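Local coordinates for actin-related protein 8 (Homo sapiens, PDB 4FO0), which binds ATP with low basal ATPase activity, does not polymerize, and is a proposed core component of the INO80 chromatin-remodelling complex, at residues 103-108 and 292-297; 110-115 and 345-350; 262-267 and 498-503; 502-507 and 537-542. All coordinates share one frame; numbering follows the deposited sequence.

Overall arrangement
The four contacts form two pairs. Contacts 1 and 2 are neighbours, with centres about 10 Å apart: the chain passes from helix 102-109 into residues 110-115, while P297 from contact 1 packs against Y346 and F348 of strand 343-350. Contacts 3 and 4 also have centres about 10 Å apart and share S502 and S503, where helix 494-502 gives way to strand 503-507 of a mixed six-stranded sheet. The pairs lie far from each other, contacts 2 and 3 being about 48 Å apart between centres. Contact 4 approaches the nucleotide without touching it: the V506 side chain is about 10 Å from the bound ATP and about 4 Å from that of ATP-binding V253.

Contact 1. Residues 103-108 and 292-297; sequences EQARSY and QRAGFP
R106, within helix 102-109, and G295, just past the end of helix 280-293, bring their backbones close together, with 4.4 Å between R106 CA and G295 CA. A294 O faces helix 102-109 and receives a CA-H...O contact from R106 CA at 3.3 Å, while N109 ND2, one turn along from A105, hydrogen-bonds to this oxygen as well. A105 meets A294 with its methyl group, CB to CB at 4.1 Å, and the small size of both residues lets the two backbones come so near. The turn that presents A294 and G295 is a Schellman motif: G295 N bonds to Q292 O at 2.8 Å and F296 N reaches back to M291 O, with G295 as the C-prime residue. Its positive phi (77°) suits a residue without a side chain, and a CB there would in any case point into R106 CG. That CG lies 3.9 Å from G295 CA because it stands anti to the R106 backbone N (chi1 -164°). The guanidinium end of R106, modelled too close to its neighbours, is doubtful. R293 turns its own guanidinium away from helix 102-109, to a cation-pi contact with W289.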
loop_
_atom_site.group_PDB
_atom_site.type_symbol
_atom_site.label_atom_id
_atom_site.label_comp_id
_atom_site.label_asym_id
_atom_site.label_seq_id
_atom_site.Cartn_x
_atom_site.Cartn_y
_atom_site.Cartn_z
ATOM N N GLU A 103 18.233 25.331 6.149
ATOM C CA GLU A 103 18.432 26.347 7.176
ATOM C C GLU A 103 17.737 27.659 6.829
ATOM O O GLU A 103 17.157 28.308 7.690
ATOM C CB GLU A 103 19.916 26.566 7.458
ATOM C CG GLU A 103 20.609 25.316 7.993
ATOM C CD GLU A 103 22.097 25.525 8.266
ATOM O OE1 GLU A 103 22.650 26.552 7.803
ATOM O OE2 GLU A 103 22.711 24.664 8.946
ATOM N N GLN A 104 17.775 28.040 5.564
ATOM C CA GLN A 104 17.049 29.225 5.130
ATOM C C GLN A 104 15.563 29.118 5.497
ATOM O O GLN A 104 14.955 30.082 5.975
ATOM C CB GLN A 104 17.229 29.440 3.623
ATOM C CG GLN A 104 16.987 30.875 3.180
ATOM C CD GLN A 104 17.799 31.871 3.996
ATOM O OE1 GLN A 104 18.795 31.508 4.630
ATOM N NE2 GLN A 104 17.370 33.132 3.996
ATOM N N ALA A 105 14.988 27.940 5.279
ATOM C CA ALA A 105 13.592 27.683 5.623
ATOM C C ALA A 105 13.384 27.697 7.139
ATOM O O ALA A 105 12.461 28.331 7.642
ATOM C CB ALA A 105 13.140 26.350 5.043
ATOM N N ARG A 106 14.243 26.993 7.867
ATOM C CA ARG A 106 14.132 26.944 9.320
ATOM C C ARG A 106 14.021 28.349 9.920
ATOM O O ARG A 106 13.199 28.582 10.805
ATOM C CB ARG A 106 15.297 26.153 9.929
ATOM C CG ARG A 106 15.091 25.721 11.380
ATOM C CD ARG A 106 16.026 24.563 11.792
ATOM N NE ARG A 106 17.437 24.806 11.471
ATOM C CZ ARG A 106 18.159 24.097 10.597
ATOM N NH1 ARG A 106 17.619 23.075 9.940
ATOM N NH2 ARG A 106 19.434 24.405 10.382
ATOM N N SER A 107 14.820 29.288 9.418
ATOM C CA SER A 107 14.806 30.658 9.932
ATOM C C SER A 107 13.428 31.295 9.869
ATOM O O SER A 107 12.928 31.822 10.859
ATOM C CB SER A 107 15.795 31.530 9.173
ATOM O OG SER A 107 17.108 31.262 9.616
ATOM N N TYR A 108 12.829 31.266 8.690
ATOM C CA TYR A 108 11.475 31.765 8.517
ATOM C C TYR A 108 10.472 30.923 9.312
ATOM O O TYR A 108 9.523 31.444 9.903
ATOM C CB TYR A 108 11.109 31.715 7.036
ATOM C CG TYR A 108 9.663 32.036 6.739
ATOM C CD1 TYR A 108 8.673 31.077 6.913
ATOM C CD2 TYR A 108 9.288 33.295 6.267
ATOM C CE1 TYR A 108 7.352 31.355 6.636
ATOM C CE2 TYR A 108 7.961 33.590 5.984
ATOM C CZ TYR A 108 6.996 32.611 6.170
ATOM O OH TYR A 108 5.671 32.881 5.896
ATOM N N GLN A 292 11.375 18.278 9.630
ATOM C CA GLN A 292 11.894 18.712 10.914
ATOM C C GLN A 292 13.123 19.584 10.716
ATOM O O GLN A 292 13.230 20.657 11.309
ATOM C CB GLN A 292 12.234 17.523 11.780
ATOM C CG GLN A 292 11.061 16.934 12.492
ATOM C CD GLN A 292 11.481 15.752 13.334
ATOM O OE1 GLN A 292 11.857 14.702 12.804
ATOM N NE2 GLN A 292 11.450 15.921 14.651
ATOM N N ARG A 293 14.044 19.130 9.870
ATOM C CA ARG A 293 15.237 19.910 9.570
ATOM C C ARG A 293 14.897 21.299 9.009
ATOM O O ARG A 293 15.646 22.246 9.194
ATOM C CB ARG A 293 16.170 19.146 8.621
ATOM C CG ARG A 293 16.757 17.887 9.227
ATOM C CD ARG A 293 16.986 16.786 8.177
ATOM N NE ARG A 293 18.259 16.912 7.463
ATOM C CZ ARG A 293 18.417 17.529 6.293
ATOM N NH1 ARG A 293 19.620 17.578 5.735
ATOM N NH2 ARG A 293 17.382 18.096 5.674
ATOM N N ALA A 294 13.764 21.424 8.332
ATOM C CA ALA A 294 13.340 22.729 7.827
ATOM C C ALA A 294 12.533 23.541 8.849
ATOM O O ALA A 294 11.937 24.559 8.494
ATOM C CB ALA A 294 12.545 22.566 6.547
ATOM N N GLY A 295 12.495 23.089 10.105
ATOM C CA GLY A 295 11.735 23.780 11.139
ATOM C C GLY A 295 10.221 23.585 11.125
ATOM O O GLY A 295 9.456 24.521 11.363
ATOM N N PHE A 296 9.794 22.363 10.844
ATOM C CA PHE A 296 8.387 21.970 10.877
ATOM C C PHE A 296 7.667 22.517 12.107
ATOM O O PHE A 296 8.006 22.166 13.243
ATOM C CB PHE A 296 8.320 20.447 10.878
ATOM C CG PHE A 296 6.948 19.900 10.744
ATOM C CD1 PHE A 296 6.153 20.245 9.653
ATOM C CD2 PHE A 296 6.452 19.014 11.697
ATOM C CE1 PHE A 296 4.870 19.717 9.521
ATOM C CE2 PHE A 296 5.183 18.484 11.572
ATOM C CZ PHE A 296 4.388 18.832 10.479
ATOM N N PRO A 297 6.648 23.359 11.885
ATOM C CA PRO A 297 6.118 24.178 12.977
ATOM C C PRO A 297 5.305 23.379 13.995
ATOM O O PRO A 297 5.118 23.847 15.110
ATOM C CB PRO A 297 5.239 25.207 12.256
ATOM C CG PRO A 297 5.212 24.795 10.796
ATOM C CD PRO A 297 5.802 23.438 10.689
#

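Contact 2. Residues 110-115 and 345-350; sequences KQMRPA and LYQFRL
A115 and L345 form an antiparallel hydrogen-bonded pair where the loop after helix 102-109 runs into strand 115-118, an outer strand of a three-stranded antiparallel sheet. Two backbone bonds join them: A115 N to L345 O is 2.9 Å and L345 N to A115 O is 2.8 Å, the second being the straighter at 169°. A CH-pi contact follows. P114 lies over one face of the Y346 ring, its CB 3.6 Å from the centroid and 14° off the normal; proline suits the place, offering a rigid CH surface and needing no backbone N-H partner. The Y346 ring also meets F334 of strand 330-336, their planes nearly parallel, and P297. With an alanine in place of Y346, P114, F334 and P297 would probably lose the surface they share, opening a gap beneath the loop. M112, bent at chi2 (-59°), adds van der Waals contact: its CG lies 3.6 Å from Q347 O, and SD and CE pack on Q347 CB, while the Q347 amide bonds to E333. Polar bonds within the loop hold its shape: R113 NH1 bonds to K110 O and M112 O from above both carbonyl planes. Water 1 accepts from Q347 N at 2.6 Å and donates weakly to R113 O.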
loop_
_atom_site.group_PDB
_atom_site.type_symbol
_atom_site.label_atom_id
_atom_site.label_comp_id
_atom_site.label_asym_id
_atom_site.label_seq_id
_atom_site.Cartn_x
_atom_site.Cartn_y
_atom_site.Cartn_z
ATOM N N LYS A 110 10.435 28.954 12.096
ATOM C CA LYS A 110 10.137 28.846 13.507
ATOM C C LYS A 110 9.891 30.187 14.215
ATOM O O LYS A 110 9.900 30.288 15.444
ATOM C CB LYS A 110 11.041 27.813 14.192
ATOM C CG LYS A 110 10.954 26.432 13.430
ATOM C CD LYS A 110 10.387 25.225 14.256
ATOM C CE LYS A 110 11.509 24.363 14.862
ATOM N NZ LYS A 110 11.053 23.232 15.739
ATOM N N GLN A 111 9.608 31.183 13.374
ATOM C CA GLN A 111 8.883 32.397 13.718
ATOM C C GLN A 111 7.380 32.206 13.464
ATOM O O GLN A 111 6.576 33.062 13.825
ATOM C CB GLN A 111 9.342 33.549 12.814
ATOM C CG GLN A 111 10.794 33.978 12.969
ATOM C CD GLN A 111 11.140 35.233 12.164
ATOM O OE1 GLN A 111 10.769 35.368 10.994
ATOM N NE2 GLN A 111 11.854 36.159 12.801
ATOM N N MET A 112 7.000 31.111 12.810
ATOM C CA MET A 112 5.591 30.870 12.477
ATOM C C MET A 112 4.797 30.285 13.644
ATOM O O MET A 112 5.217 29.300 14.267
ATOM C CB MET A 112 5.449 29.918 11.277
ATOM C CG MET A 112 6.074 30.397 9.975
ATOM S SD MET A 112 5.454 31.968 9.333
ATOM C CE MET A 112 4.089 32.314 10.449
ATOM N N ARG A 113 3.647 30.892 13.926
ATOM C CA ARG A 113 2.690 30.333 14.879
ATOM C C ARG A 113 1.400 30.024 14.157
ATOM O O ARG A 113 1.037 30.710 13.198
ATOM C CB ARG A 113 2.414 31.299 16.027
ATOM C CG ARG A 113 3.591 31.478 16.956
ATOM C CD ARG A 113 4.286 30.151 17.215
ATOM N NE ARG A 113 5.472 30.315 18.059
ATOM C CZ ARG A 113 6.714 30.472 17.604
ATOM N NH1 ARG A 113 6.959 30.482 16.296
ATOM N NH2 ARG A 113 7.716 30.618 18.463
ATOM N N PRO A 114 0.702 28.977 14.606
ATOM C CA PRO A 114 -0.576 28.595 13.992
ATOM C C PRO A 114 -1.696 29.584 14.348
ATOM O O PRO A 114 -1.727 30.141 15.445
ATOM C CB PRO A 114 -0.857 27.213 14.591
ATOM C CG PRO A 114 -0.107 27.213 15.895
ATOM C CD PRO A 114 1.109 28.067 15.691
ATOM N N ALA A 115 -2.580 29.828 13.393
ATOM C CA ALA A 115 -3.782 30.590 13.637
ATOM C C ALA A 115 -4.864 29.570 13.971
ATOM O O ALA A 115 -4.760 28.411 13.561
ATOM C CB ALA A 115 -4.157 31.363 12.394
ATOM N N LEU A 345 -4.439 26.280 11.701
ATOM C CA LEU A 345 -3.884 26.525 10.377
ATOM C C LEU A 345 -2.442 27.005 10.491
ATOM O O LEU A 345 -2.167 27.985 11.174
ATOM C CB LEU A 345 -4.698 27.573 9.642
ATOM C CG LEU A 345 -4.106 27.913 8.285
ATOM C CD1 LEU A 345 -4.372 26.766 7.334
ATOM C CD2 LEU A 345 -4.693 29.203 7.771
ATOM N N TYR A 346 -1.539 26.296 9.813
ATOM C CA TYR A 346 -0.104 26.568 9.843
ATOM C C TYR A 346 0.431 27.099 8.509
ATOM O O TYR A 346 0.171 26.523 7.444
ATOM C CB TYR A 346 0.658 25.284 10.150
ATOM C CG TYR A 346 0.648 24.854 11.595
ATOM C CD1 TYR A 346 1.672 25.243 12.454
ATOM C CD2 TYR A 346 -0.349 24.022 12.091
ATOM C CE1 TYR A 346 1.693 24.841 13.772
ATOM C CE2 TYR A 346 -0.344 23.616 13.425
ATOM C CZ TYR A 346 0.679 24.033 14.257
ATOM O OH TYR A 346 0.709 23.642 15.576
ATOM N N GLN A 347 1.187 28.190 8.572
ATOM C CA GLN A 347 2.022 28.611 7.446
ATOM C C GLN A 347 3.369 27.916 7.531
ATOM O O GLN A 347 3.962 27.807 8.611
ATOM C CB GLN A 347 2.290 30.118 7.480
ATOM C CG GLN A 347 1.065 30.985 7.578
ATOM C CD GLN A 347 0.084 30.709 6.466
ATOM O OE1 GLN A 347 0.439 30.714 5.285
ATOM N NE2 GLN A 347 -1.164 30.456 6.836
ATOM N N PHE A 348 3.877 27.438 6.408
ATOM C CA PHE A 348 5.318 27.235 6.377
ATOM C C PHE A 348 5.944 27.066 5.024
ATOM O O PHE A 348 5.261 26.884 4.011
ATOM C CB PHE A 348 5.789 26.170 7.360
ATOM C CG PHE A 348 5.812 24.798 6.807
ATOM C CD1 PHE A 348 6.834 23.920 7.171
ATOM C CD2 PHE A 348 4.804 24.359 5.968
ATOM C CE1 PHE A 348 6.863 22.633 6.686
ATOM C CE2 PHE A 348 4.824 23.069 5.465
ATOM C CZ PHE A 348 5.854 22.205 5.827
ATOM N N ARG A 349 7.264 27.176 5.022
ATOM C CA ARG A 349 8.012 27.257 3.779
ATOM C C ARG A 349 8.754 25.955 3.499
ATOM O O ARG A 349 9.458 25.443 4.363
ATOM C CB ARG A 349 8.977 28.418 3.872
ATOM C CG ARG A 349 9.264 29.075 2.567
ATOM C CD ARG A 349 10.005 30.362 2.825
ATOM N NE ARG A 349 9.102 31.501 2.749
ATOM C CZ ARG A 349 9.451 32.738 3.074
ATOM N NH1 ARG A 349 10.681 32.977 3.511
ATOM N NH2 ARG A 349 8.574 33.727 2.971
ATOM N N LEU A 350 8.567 25.408 2.301
ATOM C CA LEU A 350 9.230 24.161 1.929
ATOM C C LEU A 350 10.024 24.269 0.651
ATOM O O LEU A 350 9.611 24.938 -0.307
ATOM C CB LEU A 350 8.214 23.036 1.768
ATOM C CG LEU A 350 8.023 22.244 3.050
ATOM C CD1 LEU A 350 7.160 21.030 2.798
ATOM C CD2 LEU A 350 9.387 21.873 3.613
HETATM O O HOH W 1 1.958 29.127 10.870
#

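Contact 3. Residues 262-267 and 498-503; sequences CVEDGV and KKMYSS
C262 and M500 form the close-packed part of a strand-on-helix contact in the actin fold, where the end of strand 258-264 meets helix 494-502 with short-segment axes 9.5 Å apart and inclined at 119°. M500 bends at chi2 (-47°), so that its thioether lies along C262: CG is 3.6 Å from C262 SG, and the terminal CE passes C262 CB to end 3.5 Å from V263 O. A flexible, unbranched methionine can follow the strand here, and I488 of helix 480-489 touches both side chains. Toward the surface, the packing gives way to charge. E264, extended beyond CG, crosses K499 at about a right angle and forms a salt bridge, K499 NZ to E264 OE2 at 2.7 Å, through the oxygen's anti lone pair. The carboxylate is gripped further by T496 OG1 at OE2 and H269 NE2 at OE1. An alanine at E264 would probably leave K499 without its charged mate and T496 OG1 and H269 NE2 without this acceptor. Lysine suits the outer position because its long chain spans the gap from helix to strand: bent at chi3, it carries CE to 4.0 Å from E264 CD.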
loop_
_atom_site.group_PDB
_atom_site.type_symbol
_atom_site.label_atom_id
_atom_site.label_comp_id
_atom_site.label_asym_id
_atom_site.label_seq_id
_atom_site.Cartn_x
_atom_site.Cartn_y
_atom_site.Cartn_z
ATOM N N CYS A 262 6.779 -9.681 -13.714
ATOM C CA CYS A 262 6.367 -9.658 -15.106
ATOM C C CYS A 262 5.233 -10.622 -15.329
ATOM O O CYS A 262 5.309 -11.792 -14.943
ATOM C CB CYS A 262 7.543 -9.979 -16.012
ATOM S SG CYS A 262 8.762 -8.670 -15.987
ATOM N N VAL A 263 4.169 -10.115 -15.935
ATOM C CA VAL A 263 2.972 -10.913 -16.127
ATOM C C VAL A 263 2.694 -11.026 -17.605
ATOM O O VAL A 263 2.728 -10.032 -18.336
ATOM C CB VAL A 263 1.765 -10.306 -15.382
ATOM C CG1 VAL A 263 0.458 -10.920 -15.856
ATOM C CG2 VAL A 263 1.933 -10.488 -13.889
ATOM N N GLU A 264 2.444 -12.256 -18.037
ATOM C CA GLU A 264 2.193 -12.562 -19.439
ATOM C C GLU A 264 0.962 -13.450 -19.534
ATOM O O GLU A 264 1.021 -14.645 -19.234
ATOM C CB GLU A 264 3.401 -13.276 -20.034
ATOM C CG GLU A 264 3.629 -13.003 -21.505
ATOM C CD GLU A 264 4.992 -13.480 -21.969
ATOM O OE1 GLU A 264 5.693 -14.129 -21.165
ATOM O OE2 GLU A 264 5.369 -13.204 -23.129
ATOM N N ASP A 265 -0.157 -12.846 -19.918
ATOM C CA ASP A 265 -1.424 -13.564 -20.094
ATOM C C ASP A 265 -1.858 -14.337 -18.853
ATOM O O ASP A 265 -2.022 -15.558 -18.907
ATOM C CB ASP A 265 -1.343 -14.527 -21.281
ATOM C CG ASP A 265 -0.683 -13.903 -22.495
ATOM O OD1 ASP A 265 -1.063 -12.767 -22.871
ATOM O OD2 ASP A 265 0.228 -14.550 -23.061
ATOM N N GLY A 266 -2.052 -13.628 -17.744
ATOM C CA GLY A 266 -2.564 -14.242 -16.529
ATOM C C GLY A 266 -1.509 -15.028 -15.765
ATOM O O GLY A 266 -1.813 -15.747 -14.808
ATOM N N VAL A 267 -0.255 -14.894 -16.171
ATOM C CA VAL A 267 0.795 -15.619 -15.477
ATOM C C VAL A 267 1.910 -14.712 -14.974
ATOM O O VAL A 267 2.578 -14.026 -15.750
ATOM C CB VAL A 267 1.399 -16.702 -16.368
ATOM C CG1 VAL A 267 2.379 -17.537 -15.578
ATOM C CG2 VAL A 267 0.301 -17.558 -16.934
ATOM N N LYS A 498 11.116 -7.631 -24.568
ATOM C CA LYS A 498 10.676 -6.526 -25.400
ATOM C C LYS A 498 9.325 -6.054 -24.883
ATOM O O LYS A 498 9.110 -4.857 -24.662
ATOM C CB LYS A 498 10.585 -6.932 -26.874
ATOM C CG LYS A 498 11.869 -6.711 -27.660
ATOM C CD LYS A 498 11.623 -6.764 -29.171
ATOM C CE LYS A 498 11.132 -8.141 -29.619
ATOM N NZ LYS A 498 10.745 -8.181 -31.066
ATOM N N LYS A 499 8.422 -7.006 -24.667
ATOM C CA LYS A 499 7.074 -6.685 -24.214
ATOM C C LYS A 499 7.068 -5.987 -22.859
ATOM O O LYS A 499 6.328 -5.028 -22.660
ATOM C CB LYS A 499 6.205 -7.942 -24.188
ATOM C CG LYS A 499 5.973 -8.536 -25.577
ATOM C CD LYS A 499 4.787 -9.493 -25.621
ATOM C CE LYS A 499 5.085 -10.811 -24.913
ATOM N NZ LYS A 499 3.851 -11.646 -24.773
ATOM N N MET A 500 7.911 -6.460 -21.944
ATOM C CA MET A 500 8.001 -5.902 -20.595
ATOM C C MET A 500 8.573 -4.487 -20.543
ATOM O O MET A 500 7.991 -3.616 -19.893
ATOM C CB MET A 500 8.816 -6.819 -19.680
ATOM C CG MET A 500 8.256 -8.237 -19.556
ATOM S SD MET A 500 6.477 -8.260 -19.261
ATOM C CE MET A 500 6.091 -9.999 -19.378
ATOM N N TYR A 501 9.708 -4.251 -21.204
ATOM C CA TYR A 501 10.285 -2.904 -21.234
ATOM C C TYR A 501 9.286 -1.948 -21.844
ATOM O O TYR A 501 9.164 -0.811 -21.401
ATOM C CB TYR A 501 11.581 -2.824 -22.048
ATOM C CG TYR A 501 12.770 -3.533 -21.454
ATOM C CD1 TYR A 501 13.423 -3.034 -20.338
ATOM C CD2 TYR A 501 13.256 -4.700 -22.026
ATOM C CE1 TYR A 501 14.526 -3.694 -19.790
ATOM C CE2 TYR A 501 14.349 -5.366 -21.493
ATOM C CZ TYR A 501 14.983 -4.859 -20.376
ATOM O OH TYR A 501 16.068 -5.533 -19.855
ATOM N N SER A 502 8.509 -2.442 -22.764
ATOM C CA SER A 502 7.654 -1.602 -23.531
ATOM C C SER A 502 6.416 -1.223 -22.748
ATOM O O SER A 502 5.721 -0.306 -23.084
ATOM C CB SER A 502 7.323 -2.320 -24.825
ATOM O OG SER A 502 5.943 -2.443 -25.012
ATOM N N SER A 503 6.152 -1.949 -21.689
ATOM C CA SER A 503 4.963 -1.728 -20.875
ATOM C C SER A 503 5.198 -1.953 -19.386
ATOM O O SER A 503 5.271 -3.092 -18.919
ATOM C CB SER A 503 3.830 -2.638 -21.354
ATOM O OG SER A 503 2.671 -2.474 -20.560
#

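Contact 4. Residues 502-507 and 537-542; sequences SSILVV and ENVDVI
I504 packs with V539 and V541 on one face where the neighbouring parallel strands 503-507 and 540-542 pair, the two strands being joined through helices 516-527 and 530-535 in a beta-alpha-beta crossover. The I504 CD1 methyl reaches V539 CG1 at 4.1 Å, the two side chains meeting at a slant, and V506 CG2 approaches V541 CG1 at 4.3 Å. Helix 516-527 packs on this same face: L520 touches V506, Q521 touches V541, while I524 and L525 touch V539. Valine suits these three places, since it is at home in extended chain and V506, V539 and V541 present their methyl groups to the helix.

The other face carries L505 and I542. With CG anti to the backbone N (chi1 175°), L505 swings CD1 across to I542 CG2 at 3.6 Å, and its side chain also meets T248 and I250 of strand 247-253, the neighbour on the inner flank. Strand 540-542 is the outermost of the sheet within the chain.

Between the faces run the backbone bonds. I504 straddles V541, giving its N to D540 O at 2.9 Å and taking I542 N on its O at 2.8 Å. V506 N then bonds to I542 O, also at 2.8 Å.

Toward the polar edge the pairing slackens. D540 N donates to S502 O at a bent 138°. S503 OG is satisfied by T248 OG1, and D540 sets its CB 3.3 Å from S502 O.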
loop_
_atom_site.group_PDB
_atom_site.type_symbol
_atom_site.label_atom_id
_atom_site.label_comp_id
_atom_site.label_asym_id
_atom_site.label_seq_id
_atom_site.Cartn_x
_atom_site.Cartn_y
_atom_site.Cartn_z
ATOM N N SER A 502 8.509 -2.442 -22.764
ATOM C CA SER A 502 7.654 -1.602 -23.531
ATOM C C SER A 502 6.416 -1.223 -22.748
ATOM O O SER A 502 5.721 -0.306 -23.084
ATOM C CB SER A 502 7.323 -2.320 -24.825
ATOM O OG SER A 502 5.943 -2.443 -25.012
ATOM N N SER A 503 6.152 -1.949 -21.689
ATOM C CA SER A 503 4.963 -1.728 -20.875
ATOM C C SER A 503 5.198 -1.953 -19.386
ATOM O O SER A 503 5.271 -3.092 -18.919
ATOM C CB SER A 503 3.830 -2.638 -21.354
ATOM O OG SER A 503 2.671 -2.474 -20.560
ATOM N N ILE A 504 5.300 -0.859 -18.643
ATOM C CA ILE A 504 5.408 -0.936 -17.185
ATOM C C ILE A 504 4.198 -0.294 -16.502
ATOM O O ILE A 504 3.979 0.921 -16.571
ATOM C CB ILE A 504 6.698 -0.293 -16.687
ATOM C CG1 ILE A 504 7.896 -0.987 -17.340
ATOM C CG2 ILE A 504 6.785 -0.394 -15.186
ATOM C CD1 ILE A 504 9.046 -0.050 -17.675
ATOM N N LEU A 505 3.394 -1.129 -15.861
ATOM C CA LEU A 505 2.190 -0.657 -15.196
ATOM C C LEU A 505 2.473 -0.381 -13.728
ATOM O O LEU A 505 3.058 -1.215 -13.025
ATOM C CB LEU A 505 1.101 -1.703 -15.318
ATOM C CG LEU A 505 -0.189 -1.417 -14.574
ATOM C CD1 LEU A 505 -0.780 -0.109 -15.072
ATOM C CD2 LEU A 505 -1.152 -2.595 -14.736
ATOM N N VAL A 506 2.082 0.797 -13.265
ATOM C CA VAL A 506 2.285 1.129 -11.861
ATOM C C VAL A 506 0.983 1.312 -11.094
ATOM O O VAL A 506 0.144 2.162 -11.409
ATOM C CB VAL A 506 3.192 2.339 -11.667
ATOM C CG1 VAL A 506 3.306 2.651 -10.182
ATOM C CG2 VAL A 506 4.550 2.043 -12.253
ATOM N N VAL A 507 0.855 0.517 -10.050
ATOM C CA VAL A 507 -0.399 0.364 -9.356
ATOM C C VAL A 507 -0.271 0.617 -7.825
ATOM O O VAL A 507 0.839 0.694 -7.278
ATOM C CB VAL A 507 -0.943 -1.015 -9.723
ATOM C CG1 VAL A 507 -1.062 -1.903 -8.519
ATOM C CG2 VAL A 507 -2.230 -0.881 -10.508
ATOM N N GLU A 537 10.391 0.484 -29.643
ATOM C CA GLU A 537 9.863 1.738 -30.172
ATOM C C GLU A 537 9.616 2.822 -29.128
ATOM O O GLU A 537 9.969 3.979 -29.338
ATOM C CB GLU A 537 8.571 1.486 -30.950
ATOM C CG GLU A 537 7.964 0.114 -30.726
ATOM C CD GLU A 537 6.453 0.124 -30.831
ATOM O OE1 GLU A 537 5.925 0.820 -31.724
ATOM O OE2 GLU A 537 5.792 -0.562 -30.022
ATOM N N ASN A 538 9.018 2.453 -28.002
ATOM C CA ASN A 538 9.102 3.278 -26.803
ATOM C C ASN A 538 8.904 2.499 -25.508
ATOM O O ASN A 538 8.260 1.455 -25.494
ATOM C CB ASN A 538 8.108 4.435 -26.879
ATOM C CG ASN A 538 6.744 3.998 -27.366
ATOM O OD1 ASN A 538 5.975 3.391 -26.625
ATOM N ND2 ASN A 538 6.435 4.310 -28.617
ATOM N N VAL A 539 9.437 3.035 -24.417
ATOM C CA VAL A 539 9.141 2.522 -23.097
ATOM C C VAL A 539 7.896 3.247 -22.619
ATOM O O VAL A 539 7.857 4.471 -22.596
ATOM C CB VAL A 539 10.305 2.790 -22.129
ATOM C CG1 VAL A 539 9.871 2.581 -20.685
ATOM C CG2 VAL A 539 11.487 1.903 -22.475
ATOM N N ASP A 540 6.865 2.495 -22.263
ATOM C CA ASP A 540 5.622 3.115 -21.825
ATOM C C ASP A 540 5.315 2.818 -20.356
ATOM O O ASP A 540 5.111 1.668 -19.971
ATOM C CB ASP A 540 4.460 2.678 -22.716
ATOM C CG ASP A 540 3.315 3.668 -22.694
ATOM O OD1 ASP A 540 3.586 4.873 -22.480
ATOM O OD2 ASP A 540 2.150 3.245 -22.889
ATOM N N VAL A 541 5.304 3.864 -19.536
ATOM C CA VAL A 541 4.891 3.722 -18.152
ATOM C C VAL A 541 3.438 4.153 -17.993
ATOM O O VAL A 541 3.072 5.271 -18.344
ATOM C CB VAL A 541 5.794 4.516 -17.196
ATOM C CG1 VAL A 541 5.261 4.429 -15.790
ATOM C CG2 VAL A 541 7.203 3.962 -17.238
ATOM N N ILE A 542 2.612 3.248 -17.482
ATOM C CA ILE A 542 1.188 3.519 -17.305
ATOM C C ILE A 542 0.884 3.663 -15.826
ATOM O O ILE A 542 1.209 2.767 -15.042
ATOM C CB ILE A 542 0.311 2.372 -17.885
ATOM C CG1 ILE A 542 0.501 2.258 -19.396
ATOM C CG2 ILE A 542 -1.144 2.551 -17.525
ATOM C CD1 ILE A 542 1.735 1.436 -19.750
#